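Local atomic coordinates of citrate synthase (Thermotoga maritima, PDB entry 2P2W), a protein that probably catalyses the condensation of oxaloacetate with acetyl-CoA and water to give citrate and CoA, a step of the tricarboxylic acid cycle. Residues F122-I125 with L126-Y130; S303-L306 with F307-G311; F312-N315 with M316-A319. One frame throughout, in Å; residues are numbered along the deposited sequence.

How the contacts relate
All three contacts are local, between residues three to five apart in the chain. Contact 1 (122-130) is buried throughout, within helix 110-133; its chemistry is backbone bonding plus one methyl-on-ring contact. Contact 2 (303-311) covers the last turns of helix 299-309 and the exit from it, mostly buried but with two partly exposed glutamates. Contact 3 (312-319), partly buried, turns the chain into helix 317-337 and relies on aromatic, sulfur and water-mediated contacts. Contacts 2 and 3 are joined by the salt bridge from Glu308 OE1 to Arg314 NE, 2.9 Å long. Contacts 1 and 3 meet by apolar packing, as of Tyr130 on Pro313, whereas contacts 1 and 2 do not touch.

Contact 1 (F122-I125 with L126-Y130); sequences FPTI and LAYYY
Thr124 and Tyr128, one helical turn apart, lie side by side, and the Thr124 methyl CG2 sits over the centre of one face of the Tyr128 ring. The distance from CG2 to the ring centroid is 3.6 Å, only 12° off the ring normal, which defines a CH-pi contact. With OG1 beside the backbone N (chi1 -57°), CG2 is left anti to that N, near the carbonyl carbon and over the Tyr128 ring, while OG1 is directed to a different partner, the carbonyl O of Arg71.

Behind the side chains, the backbone fixes their spacing. Tyr128 N donates to Thr124 O at 2.9 Å, and Ala127 N to Pro123 O at 2.8 Å. The Leu126 N to Phe122 O and Tyr129 N to Ile125 O bonds continue the alpha-helical i to i+4 pattern. The helix is kinked here: Pro123 has no N-H to give to the preceding turn, and Thr124 N makes no such bond either.

Helix 110-133 is packed on several sides. Leu126 and Pro123 meet helix 317-337, Ile125 meets Val93 and Phe97 of helix 90-98, and Ala127 touches Met154 of helix 147-156.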
loop_
_atom_site.group_PDB
_atom_site.type_symbol
_atom_site.label_atom_id
_atom_site.label_comp_id
_atom_site.label_asym_id
_atom_site.label_seq_id
_atom_site.Cartn_x
_atom_site.Cartn_y
_atom_site.Cartn_z
ATOM N N PHE A 122 -17.758 -0.743 3.778
ATOM C CA PHE A 122 -16.852 -0.119 4.751
ATOM C C PHE A 122 -17.490 0.125 6.131
ATOM O O PHE A 122 -16.936 -0.276 7.155
ATOM C CB PHE A 122 -16.314 1.215 4.206
ATOM C CG PHE A 122 -14.887 1.156 3.712
ATOM C CD1 PHE A 122 -14.524 0.310 2.666
ATOM C CD2 PHE A 122 -13.911 1.979 4.272
ATOM C CE1 PHE A 122 -13.205 0.288 2.184
ATOM C CE2 PHE A 122 -12.594 1.963 3.795
ATOM C CZ PHE A 122 -12.244 1.116 2.750
ATOM N N PRO A 123 -18.660 0.789 6.176
ATOM C CA PRO A 123 -19.318 1.060 7.461
ATOM C C PRO A 123 -19.707 -0.194 8.241
ATOM O O PRO A 123 -19.722 -0.194 9.471
ATOM C CB PRO A 123 -20.545 1.887 7.057
ATOM C CG PRO A 123 -20.096 2.570 5.799
ATOM C CD PRO A 123 -19.384 1.450 5.076
ATOM N N THR A 124 -20.038 -1.257 7.520
ATOM C CA THR A 124 -20.427 -2.508 8.154
ATOM C C THR A 124 -19.217 -3.111 8.858
ATOM O O THR A 124 -19.323 -3.616 9.975
ATOM C CB THR A 124 -20.970 -3.500 7.117
ATOM O OG1 THR A 124 -22.069 -2.895 6.424
ATOM C CG2 THR A 124 -21.446 -4.782 7.799
ATOM N N ILE A 125 -18.065 -3.056 8.198
ATOM C CA ILE A 125 -16.836 -3.583 8.782
ATOM C C ILE A 125 -16.543 -2.848 10.086
ATOM O O ILE A 125 -16.284 -3.473 11.114
ATOM C CB ILE A 125 -15.633 -3.402 7.821
ATOM C CG1 ILE A 125 -15.785 -4.338 6.618
ATOM C CG2 ILE A 125 -14.322 -3.687 8.551
ATOM C CD1 ILE A 125 -14.759 -4.096 5.524
ATOM N N LEU A 126 -16.597 -1.519 10.037
ATOM C CA LEU A 126 -16.323 -0.700 11.213
ATOM C C LEU A 126 -17.346 -0.894 12.325
ATOM O O LEU A 126 -16.980 -1.075 13.484
ATOM C CB LEU A 126 -16.272 0.782 10.830
ATOM C CG LEU A 126 -15.250 1.186 9.763
ATOM C CD1 LEU A 126 -15.258 2.701 9.597
ATOM C CD2 LEU A 126 -13.862 0.703 10.167
ATOM N N ALA A 127 -18.629 -0.848 11.976
ATOM C CA ALA A 127 -19.680 -1.003 12.973
ATOM C C ALA A 127 -19.635 -2.380 13.634
ATOM O O ALA A 127 -19.721 -2.489 14.859
ATOM C CB ALA A 127 -21.044 -0.762 12.337
ATOM N N TYR A 128 -19.489 -3.427 12.827
ATOM C CA TYR A 128 -19.424 -4.784 13.359
ATOM C C TYR A 128 -18.264 -4.966 14.326
ATOM O O TYR A 128 -18.421 -5.587 15.379
ATOM C CB TYR A 128 -19.276 -5.802 12.228
ATOM C CG TYR A 128 -20.567 -6.209 11.542
ATOM C CD1 TYR A 128 -21.754 -5.502 11.741
ATOM C CD2 TYR A 128 -20.588 -7.297 10.675
ATOM C CE1 TYR A 128 -22.935 -5.876 11.083
ATOM C CE2 TYR A 128 -21.751 -7.676 10.016
ATOM C CZ TYR A 128 -22.919 -6.965 10.222
ATOM O OH TYR A 128 -24.058 -7.346 9.552
ATOM N N TYR A 129 -17.094 -4.444 13.968
ATOM C CA TYR A 129 -15.938 -4.598 14.840
ATOM C C TYR A 129 -16.130 -3.801 16.125
ATOM O O TYR A 129 -15.702 -4.223 17.196
ATOM C CB TYR A 129 -14.649 -4.164 14.135
ATOM C CG TYR A 129 -13.419 -4.459 14.959
ATOM C CD1 TYR A 129 -12.865 -5.743 14.985
ATOM C CD2 TYR A 129 -12.862 -3.486 15.784
ATOM C CE1 TYR A 129 -11.790 -6.048 15.824
ATOM C CE2 TYR A 129 -11.787 -3.779 16.621
ATOM C CZ TYR A 129 -11.258 -5.059 16.640
ATOM O OH TYR A 129 -10.202 -5.340 17.477
ATOM N N TYR A 130 -16.780 -2.652 16.008
ATOM C CA TYR A 130 -17.051 -1.812 17.164
ATOM C C TYR A 130 -17.930 -2.573 18.161
ATOM O O TYR A 130 -17.594 -2.679 19.345
ATOM C CB TYR A 130 -17.759 -0.537 16.717
ATOM C CG TYR A 130 -18.144 0.385 17.846
ATOM C CD1 TYR A 130 -17.170 1.024 18.614
ATOM C CD2 TYR A 130 -19.485 0.632 18.141
ATOM C CE1 TYR A 130 -17.524 1.890 19.647
ATOM C CE2 TYR A 130 -19.849 1.496 19.169
ATOM C CZ TYR A 130 -18.863 2.121 19.917
ATOM O OH TYR A 130 -19.221 2.974 20.935
#

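Contact 2 (S303-L306 with F307-G311); sequences SSVL and FEELG
Leu306 and Leu310, one turn apart near the end of helix 299-309, cross obliquely, with Leu306 CG 3.8 Å from Leu310 CD1. The Leu306 methyl CD1 also approaches Leu310 CG, so branch and methyl meet in both directions. Different first torsions bring them together: Leu306 has CG opposite its backbone N (chi1 177°), whereas Leu310 has CG opposite its carbonyl carbon (chi1 -72°).

The Phe307 ring is turned differently, lying back along the preceding turn with one face toward the carbonyl oxygen of Ser303. That oxygen stands 3.1 Å above the ring plane, displaced toward the rim, and also accepts Phe307 N at 2.9 Å. Beyond it, Ser303 CB approaches the ring at CE2. Replacing Phe307 by an alanine is likely to take away the ring beside Ser303 CB and open a gap next to Leu166 and Leu173 of helix 163-173.

On another side of the helix, Glu309 folds back over the preceding turn, its CG 4.3 Å from Val305 CG1. Its carboxylate continues to Ser274 OG, while that of Glu308 forms a salt bridge with Arg314.

The backbone bonds run i to i+4 up to Leu310 N, which reaches Leu306 O at a bent N-H...O angle of 138°. Gly311 N then bonds to Glu308 O at 3.0 Å and Phe312 N probably bonds to Phe307 O, which with the positive phi of Gly311 makes a Schellman motif; such backbone angles suit glycine, since a CB would crowd the Leu310 carbonyl oxygen. The chemistry thus divides: leucine and phenylalanine carbons pack toward neighbouring helices, glutamate carboxylates have polar partners, and glycine lets the chain leave the helix a few turns after Asp300, a predicted active-site residue.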
loop_
_atom_site.group_PDB
_atom_site.type_symbol
_atom_site.label_atom_id
_atom_site.label_comp_id
_atom_site.label_asym_id
_atom_site.label_seq_id
_atom_site.Cartn_x
_atom_site.Cartn_y
_atom_site.Cartn_z
ATOM N N SER A 303 -12.089 18.107 11.780
ATOM C CA SER A 303 -12.806 16.863 11.532
ATOM C C SER A 303 -12.678 15.996 12.785
ATOM O O SER A 303 -13.645 15.362 13.213
ATOM C CB SER A 303 -12.223 16.116 10.326
ATOM O OG SER A 303 -10.924 15.627 10.606
ATOM N N SER A 304 -11.484 15.985 13.374
ATOM C CA SER A 304 -11.242 15.194 14.579
ATOM C C SER A 304 -12.126 15.665 15.732
ATOM O O SER A 304 -12.689 14.847 16.460
ATOM C CB SER A 304 -9.766 15.268 14.995
ATOM O OG SER A 304 -9.394 16.575 15.395
ATOM N N VAL A 305 -12.254 16.979 15.898
ATOM C CA VAL A 305 -13.088 17.510 16.975
ATOM C C VAL A 305 -14.554 17.134 16.744
ATOM O O VAL A 305 -15.260 16.750 17.679
ATOM C CB VAL A 305 -12.943 19.052 17.094
ATOM C CG1 VAL A 305 -13.906 19.590 18.150
ATOM C CG2 VAL A 305 -11.507 19.402 17.493
ATOM N N LEU A 306 -15.011 17.223 15.498
ATOM C CA LEU A 306 -16.390 16.860 15.193
ATOM C C LEU A 306 -16.642 15.383 15.498
ATOM O O LEU A 306 -17.630 15.040 16.150
ATOM C CB LEU A 306 -16.720 17.144 13.722
ATOM C CG LEU A 306 -18.133 16.726 13.281
ATOM C CD1 LEU A 306 -19.162 17.483 14.109
ATOM C CD2 LEU A 306 -18.338 17.005 11.794
ATOM N N PHE A 307 -15.753 14.510 15.028
ATOM C CA PHE A 307 -15.917 13.079 15.263
ATOM C C PHE A 307 -15.974 12.773 16.756
ATOM O O PHE A 307 -16.746 11.918 17.200
ATOM C CB PHE A 307 -14.778 12.285 14.610
ATOM C CG PHE A 307 -14.760 12.370 13.106
ATOM C CD1 PHE A 307 -15.939 12.562 12.390
ATOM C CD2 PHE A 307 -13.568 12.229 12.405
ATOM C CE1 PHE A 307 -15.930 12.609 10.993
ATOM C CE2 PHE A 307 -13.549 12.276 11.012
ATOM C CZ PHE A 307 -14.731 12.465 10.307
ATOM N N GLU A 308 -15.148 13.468 17.528
ATOM C CA GLU A 308 -15.135 13.275 18.973
ATOM C C GLU A 308 -16.490 13.678 19.552
ATOM O O GLU A 308 -17.101 12.923 20.310
ATOM C CB GLU A 308 -14.036 14.126 19.621
ATOM C CG GLU A 308 -14.093 14.154 21.151
ATOM C CD GLU A 308 -13.101 13.208 21.810
ATOM O OE1 GLU A 308 -12.605 12.280 21.132
ATOM O OE2 GLU A 308 -12.827 13.391 23.015
ATOM N N GLU A 309 -16.958 14.871 19.191
ATOM C CA GLU A 309 -18.233 15.365 19.713
ATOM C C GLU A 309 -19.416 14.506 19.255
ATOM O O GLU A 309 -20.463 14.474 19.892
ATOM C CB GLU A 309 -18.442 16.832 19.297
ATOM C CG GLU A 309 -17.401 17.813 19.884
ATOM C CD GLU A 309 -17.353 17.764 21.405
ATOM O OE1 GLU A 309 -18.374 17.512 22.031
ATOM O OE2 GLU A 309 -16.282 18.030 21.953
ATOM N N LEU A 310 -19.251 13.820 18.098
ATOM C CA LEU A 310 -20.343 12.966 17.605
ATOM C C LEU A 310 -20.352 11.602 18.304
ATOM O O LEU A 310 -21.206 10.757 18.056
ATOM C CB LEU A 310 -20.170 12.745 16.108
ATOM C CG LEU A 310 -20.481 13.964 15.258
ATOM C CD1 LEU A 310 -20.371 13.632 13.755
ATOM C CD2 LEU A 310 -21.900 14.503 15.487
ATOM N N GLY A 311 -19.315 11.356 19.136
ATOM C CA GLY A 311 -19.313 10.129 19.953
ATOM C C GLY A 311 -18.499 8.943 19.350
ATOM O O GLY A 311 -18.645 7.825 19.826
#

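Contact 3 (F312-N315 with M316-A319); sequences FPRN and MFTA
The Phe317 ring carries Arg314 CA over the centre of one face, 3.6 Å from the ring centroid and 14° off its normal, a CH-pi contact made by a backbone carbon. At the ring's edge, near its plane, the carbonyl oxygen of Phe312 lies 3.4 Å from CE1. The arginine side chain runs beside the phenylalanine in the same direction, its CG 3.9 Å from Phe317 CZ. Its guanidinium plane is inclined 52° to the ring plane, so the two are not stacked; the charged end is instead paired with Glu223.

The second ring, Phe312, meets Met316 obliquely. The sulfur SD is 3.9 Å from Phe312 CD1, and this Met-aromatic contact comes in well off the ring normal. CG anti to the backbone N (chi1 -169°) carries the methionine sulfur to the Phe312 ring, and a bend at chi3 turns CE to within 4.0 Å of Pro313 CG. Thus one side chain touches both ring systems of the Phe312-Pro313 pair.

Two backbone bonds form the turn: Met316 N donates to Pro313 O at 2.9 Å and Phe317 N to Arg314 O. Both span three residues, and both donors stand well above the acceptor's carbonyl plane. A water then prolongs the turn, donating to Asn315 O at 2.7 Å and accepting from Ala319 N, which bridges an i to i+4 pair without a direct bond.

The Met316 N to Pro313 O bond closes a type I-like beta turn, an overlapping i to i+3 bond follows, and together they lead from helix 299-309 into helix 317-337. In the largely helical citrate synthase fold, the Phe317 side chain packs on Pro219 of helix 214-225 and lies about 8 Å from the side chain of Asp300, a predicted active-site residue.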
loop_
_atom_site.group_PDB
_atom_site.type_symbol
_atom_site.label_atom_id
_atom_site.label_comp_id
_atom_site.label_asym_id
_atom_site.label_seq_id
_atom_site.Cartn_x
_atom_site.Cartn_y
_atom_site.Cartn_z
ATOM N N PHE A 312 -17.656 9.170 18.346
ATOM C CA PHE A 312 -16.865 8.083 17.774
ATOM C C PHE A 312 -15.529 7.898 18.490
ATOM O O PHE A 312 -14.939 8.863 18.973
ATOM C CB PHE A 312 -16.598 8.334 16.287
ATOM C CG PHE A 312 -17.821 8.238 15.428
ATOM C CD1 PHE A 312 -18.210 7.016 14.894
ATOM C CD2 PHE A 312 -18.605 9.358 15.177
ATOM C CE1 PHE A 312 -19.366 6.906 14.121
ATOM C CE2 PHE A 312 -19.768 9.260 14.403
ATOM C CZ PHE A 312 -20.146 8.030 13.876
ATOM N N PRO A 313 -15.041 6.646 18.569
ATOM C CA PRO A 313 -13.764 6.337 19.224
ATOM C C PRO A 313 -12.627 6.989 18.436
ATOM O O PRO A 313 -12.644 6.989 17.207
ATOM C CB PRO A 313 -13.682 4.811 19.147
ATOM C CG PRO A 313 -14.865 4.220 18.451
ATOM C CD PRO A 313 -15.685 5.418 18.073
ATOM N N ARG A 314 -11.639 7.525 19.141
ATOM C CA ARG A 314 -10.509 8.192 18.501
ATOM C C ARG A 314 -9.745 7.292 17.517
ATOM O O ARG A 314 -9.227 7.741 16.501
ATOM C CB ARG A 314 -9.575 8.718 19.592
ATOM C CG ARG A 314 -10.253 9.809 20.422
ATOM C CD ARG A 314 -9.311 10.475 21.431
ATOM N NE ARG A 314 -10.004 11.595 22.080
ATOM C CZ ARG A 314 -9.326 12.325 22.983
ATOM N NH1 ARG A 314 -8.072 12.031 23.276
ATOM N NH2 ARG A 314 -9.927 13.366 23.569
ATOM N N ASN A 315 -9.643 5.990 17.850
ATOM C CA ASN A 315 -8.889 5.112 16.959
ATOM C C ASN A 315 -9.700 4.672 15.730
ATOM O O ASN A 315 -9.316 3.782 14.977
ATOM C CB ASN A 315 -8.335 3.917 17.751
ATOM C CG ASN A 315 -9.436 2.959 18.124
ATOM O OD1 ASN A 315 -10.585 3.335 18.336
ATOM N ND2 ASN A 315 -9.050 1.677 18.241
ATOM N N MET A 316 -10.877 5.325 15.553
ATOM C CA MET A 316 -11.666 5.116 14.340
ATOM C C MET A 316 -11.673 6.361 13.427
ATOM O O MET A 316 -12.177 6.337 12.307
ATOM C CB MET A 316 -13.109 4.739 14.729
ATOM C CG MET A 316 -13.928 4.255 13.527
ATOM S SD MET A 316 -15.697 4.210 13.852
ATOM C CE MET A 316 -15.732 2.716 14.855
ATOM N N PHE A 317 -11.127 7.486 13.960
ATOM C CA PHE A 317 -11.135 8.742 13.188
ATOM C C PHE A 317 -10.533 8.565 11.766
ATOM O O PHE A 317 -11.102 9.015 10.782
ATOM C CB PHE A 317 -10.323 9.798 13.950
ATOM C CG PHE A 317 -11.054 10.355 15.147
ATOM C CD1 PHE A 317 -12.229 9.768 15.607
ATOM C CD2 PHE A 317 -10.512 11.438 15.828
ATOM C CE1 PHE A 317 -12.854 10.271 16.749
ATOM C CE2 PHE A 317 -11.141 11.933 16.971
ATOM C CZ PHE A 317 -12.311 11.351 17.433
ATOM N N THR A 318 -9.374 7.920 11.656
ATOM C CA THR A 318 -8.766 7.736 10.344
ATOM C C THR A 318 -9.635 6.819 9.479
ATOM O O THR A 318 -9.711 6.990 8.262
ATOM C CB THR A 318 -7.339 7.138 10.450
ATOM O OG1 THR A 318 -6.524 7.985 11.268
ATOM C CG2 THR A 318 -6.699 7.048 9.071
ATOM N N ALA A 319 -10.297 5.852 10.109
ATOM C CA ALA A 319 -11.159 4.930 9.370
ATOM C C ALA A 319 -12.400 5.668 8.864
ATOM O O ALA A 319 -12.965 5.310 7.828
ATOM C CB ALA A 319 -11.562 3.755 10.259
HETATM O O HOH W 1 -9.052 4.843 12.539
#